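Local coordinates for glyoxalase family protein (Bacillus cereus, PDB 1ZSW) that binds zinc and belongs to the glyoxalase (vicinal oxygen chelate) family, probably acting as a metal-dependent enzyme, although its reaction is not established, at residues A[313-318]-A[323-328]. Residues are numbered along the deposited sequence; the frame is centred on the assembly and turned at random.
Sequences EKLDLP and DQRAEI
Leu317 and Arg325 make the nearest backbone approach, CA to CA 7.9 Å, where the extended residues 314-318 pass the first turn of helix 325-330, a turn closed by the hydrogen bond from Ile328 N to O of the N-cap residue Gln324. Arg325 reaches across with a bend at chi3 of -79°, which presents the guanidinium end-on to the carbonyl of Leu315. Both terminal nitrogens grip that one oxygen: Arg325 NH1 lies 2.8 Å from Leu315 O (N-H...O 156°), and NH2 makes a longer, more bent bond of 3.1 Å (137°) to the same atom. The oxygen sits almost in the guanidinium plane. Leu317 CD1 rests over the centre of one face, 3.5 Å from Arg325 CZ. Salt bridges from NE to Glu322 and from NH1 to Glu329 should further restrict its rotation. Next to this polar grip, Ile328 CG2 meets Leu317 CD2 at 4.3 Å and Leu315 CD2 at 4.4 Å. The contact folds helix 325-330 back on the loop before it, an arginine of the first helical turn holding a loop carbonyl; Asp316-Met59 backbone hydrogen bonding and packing of Leu317 and Ile328 on Val61 lay this unit on edge strand 55-62, away from the zinc site.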
ATOM      1  N   GLU A 313      -6.105  -1.537  19.619  1.00 28.87           N
ATOM      2  CA  GLU A 313      -7.262  -1.592  20.498  1.00 30.56           C
ATOM      3  C   GLU A 313      -7.719  -0.245  21.049  1.00 33.04           C
ATOM      4  O   GLU A 313      -8.918  -0.037  21.269  1.00 35.00           O
ATOM      5  CB  GLU A 313      -6.985  -2.559  21.648  1.00 31.56           C
ATOM      6  CG  GLU A 313      -6.795  -3.995  21.188  1.00 35.41           C
ATOM      7  CD  GLU A 313      -6.620  -4.959  22.337  1.00 44.70           C
ATOM      8  OE1 GLU A 313      -6.738  -4.522  23.510  1.00 44.73           O
ATOM      9  OE2 GLU A 313      -6.358  -6.148  22.059  1.00 43.22           O
ATOM     10  N   LYS A 314      -6.776   0.661  21.286  1.00 32.62           N
ATOM     11  CA  LYS A 314      -7.146   1.997  21.729  1.00 34.00           C
ATOM     12  C   LYS A 314      -6.562   3.060  20.822  1.00 33.10           C
ATOM     13  O   LYS A 314      -5.839   2.744  19.873  1.00 30.74           O
ATOM     14  CB  LYS A 314      -6.775   2.237  23.197  1.00 36.59           C
ATOM     15  CG  LYS A 314      -5.316   2.043  23.551  1.00 42.79           C
ATOM     16  CD  LYS A 314      -5.180   1.761  25.053  1.00 49.67           C
ATOM     17  CE  LYS A 314      -3.838   2.248  25.621  1.00 53.25           C
ATOM     18  NZ  LYS A 314      -2.632   1.664  24.929  1.00 58.50           N
ATOM     19  N   LEU A 315      -6.899   4.314  21.108  1.00 31.10           N
ATOM     20  CA  LEU A 315      -6.466   5.435  20.285  1.00 30.19           C
ATOM     21  C   LEU A 315      -5.039   5.788  20.598  1.00 32.28           C
ATOM     22  O   LEU A 315      -4.756   6.311  21.684  1.00 31.04           O
ATOM     23  CB  LEU A 315      -7.355   6.648  20.508  1.00 31.79           C
ATOM     24  CG  LEU A 315      -7.030   7.886  19.668  1.00 33.83           C
ATOM     25  CD1 LEU A 315      -7.331   7.627  18.185  1.00 30.61           C
ATOM     26  CD2 LEU A 315      -7.828   9.072  20.168  1.00 35.94           C
ATOM     27  N   ASP A 316      -4.146   5.472  19.661  1.00 29.85           N
ATOM     28  CA  ASP A 316      -2.724   5.720  19.826  1.00 32.18           C
ATOM     29  C   ASP A 316      -2.343   7.037  19.197  1.00 32.07           C
ATOM     30  O   ASP A 316      -2.863   7.413  18.145  1.00 32.50           O
ATOM     31  CB  ASP A 316      -1.900   4.592  19.213  1.00 32.28           C
ATOM     32  CG  ASP A 316      -2.039   3.280  19.990  1.00 41.85           C
ATOM     33  OD1 ASP A 316      -2.321   3.320  21.218  1.00 47.90           O
ATOM     34  OD2 ASP A 316      -1.865   2.205  19.373  1.00 40.37           O
ATOM     35  N   LEU A 317      -1.434   7.746  19.855  1.00 31.43           N
ATOM     36  CA  LEU A 317      -0.985   9.041  19.368  1.00 31.13           C
ATOM     37  C   LEU A 317       0.524   9.085  19.374  1.00 32.52           C
ATOM     38  O   LEU A 317       1.163   8.456  20.227  1.00 31.27           O
ATOM     39  CB  LEU A 317      -1.541  10.176  20.225  1.00 32.36           C
ATOM     40  CG  LEU A 317      -3.057  10.333  20.254  1.00 30.90           C
ATOM     41  CD1 LEU A 317      -3.458  11.288  21.352  1.00 34.52           C
ATOM     42  CD2 LEU A 317      -3.604  10.757  18.873  1.00 34.02           C
ATOM     43  N   PRO A 318       1.100   9.823  18.415  1.00 33.54           N
ATOM     44  CA  PRO A 318       2.533  10.073  18.414  1.00 34.49           C
ATOM     45  C   PRO A 318       2.800  10.965  19.638  1.00 34.19           C
ATOM     46  O   PRO A 318       1.903  11.704  20.039  1.00 33.04           O
ATOM     47  CB  PRO A 318       2.755  10.834  17.096  1.00 35.11           C
ATOM     48  CG  PRO A 318       1.413  11.456  16.775  1.00 36.24           C
ATOM     49  CD  PRO A 318       0.396  10.485  17.292  1.00 34.42           C
ATOM     50  N   ASP A 323      -0.205  15.891  24.375  1.00 49.49           N
ATOM     51  CA  ASP A 323      -0.561  17.150  25.037  1.00 51.70           C
ATOM     52  C   ASP A 323      -1.987  17.564  24.697  1.00 51.89           C
ATOM     53  O   ASP A 323      -2.629  18.282  25.457  1.00 52.49           O
ATOM     54  CB  ASP A 323       0.407  18.269  24.648  1.00 51.72           C
ATOM     55  CG  ASP A 323       1.627  18.327  25.548  1.00 53.58           C
ATOM     56  OD1 ASP A 323       1.476  18.155  26.780  1.00 55.03           O
ATOM     57  OD2 ASP A 323       2.734  18.558  25.015  1.00 52.13           O
ATOM     58  N   GLN A 324      -2.465  17.073  23.560  1.00 52.43           N
ATOM     59  CA  GLN A 324      -3.778  17.421  23.017  1.00 52.05           C
ATOM     60  C   GLN A 324      -4.751  16.241  23.055  1.00 51.67           C
ATOM     61  O   GLN A 324      -5.805  16.299  22.422  1.00 51.26           O
ATOM     62  CB  GLN A 324      -3.640  17.881  21.559  1.00 51.65           C
ATOM     63  CG  GLN A 324      -2.705  19.057  21.319  1.00 53.70           C
ATOM     64  CD  GLN A 324      -2.292  19.191  19.861  1.00 54.04           C
ATOM     65  OE1 GLN A 324      -1.102  19.282  19.554  1.00 59.92           O
ATOM     66  NE2 GLN A 324      -3.272  19.203  18.956  1.00 56.58           N
ATOM     67  N   ARG A 325      -4.405  15.174  23.779  1.00 51.35           N
ATOM     68  CA  ARG A 325      -5.253  13.970  23.788  1.00 49.70           C
ATOM     69  C   ARG A 325      -6.691  14.313  24.163  1.00 50.88           C
ATOM     70  O   ARG A 325      -7.622  13.902  23.468  1.00 50.96           O
ATOM     71  CB  ARG A 325      -4.700  12.859  24.696  1.00 49.42           C
ATOM     72  CG  ARG A 325      -5.528  11.572  24.632  1.00 46.49           C
ATOM     73  CD  ARG A 325      -4.902  10.425  25.405  1.00 45.05           C
ATOM     74  NE  ARG A 325      -3.799   9.761  24.697  1.00 39.71           N
ATOM     75  CZ  ARG A 325      -3.953   8.800  23.776  1.00 36.59           C
ATOM     76  NH1 ARG A 325      -5.163   8.388  23.456  1.00 30.24           N
ATOM     77  NH2 ARG A 325      -2.892   8.228  23.206  1.00 32.74           N
ATOM     78  N   ALA A 326      -6.861  15.087  25.239  1.00 51.17           N
ATOM     79  CA  ALA A 326      -8.197  15.456  25.733  1.00 51.02           C
ATOM     80  C   ALA A 326      -9.036  16.123  24.651  1.00 51.09           C
ATOM     81  O   ALA A 326     -10.202  15.777  24.464  1.00 50.98           O
ATOM     82  CB  ALA A 326      -8.089  16.363  26.961  1.00 50.96           C
ATOM     83  N   GLU A 327      -8.420  17.070  23.942  1.00 51.26           N
ATOM     84  CA  GLU A 327      -9.048  17.766  22.826  1.00 52.09           C
ATOM     85  C   GLU A 327      -9.328  16.805  21.675  1.00 50.72           C
ATOM     86  O   GLU A 327     -10.446  16.768  21.153  1.00 50.51           O
ATOM     87  CB  GLU A 327      -8.162  18.930  22.347  1.00 53.03           C
ATOM     88  CG  GLU A 327      -8.525  19.527  20.968  1.00 59.59           C
ATOM     89  CD  GLU A 327      -9.758  20.443  20.993  1.00 67.98           C
ATOM     90  OE1 GLU A 327     -10.395  20.592  22.066  1.00 70.79           O
ATOM     91  OE2 GLU A 327     -10.089  21.017  19.926  1.00 70.83           O
ATOM     92  N   ILE A 328      -8.304  16.043  21.280  1.00 49.28           N
ATOM     93  CA  ILE A 328      -8.404  15.102  20.158  1.00 46.91           C
ATOM     94  C   ILE A 328      -9.517  14.074  20.413  1.00 47.39           C
ATOM     95  O   ILE A 328     -10.394  13.867  19.559  1.00 47.03           O
ATOM     96  CB  ILE A 328      -7.024  14.424  19.866  1.00 47.50           C
ATOM     97  CG1 ILE A 328      -6.040  15.457  19.299  1.00 45.27           C
ATOM     98  CG2 ILE A 328      -7.155  13.241  18.895  1.00 44.42           C
ATOM     99  CD1 ILE A 328      -4.569  15.019  19.318  1.00 46.31           C
TER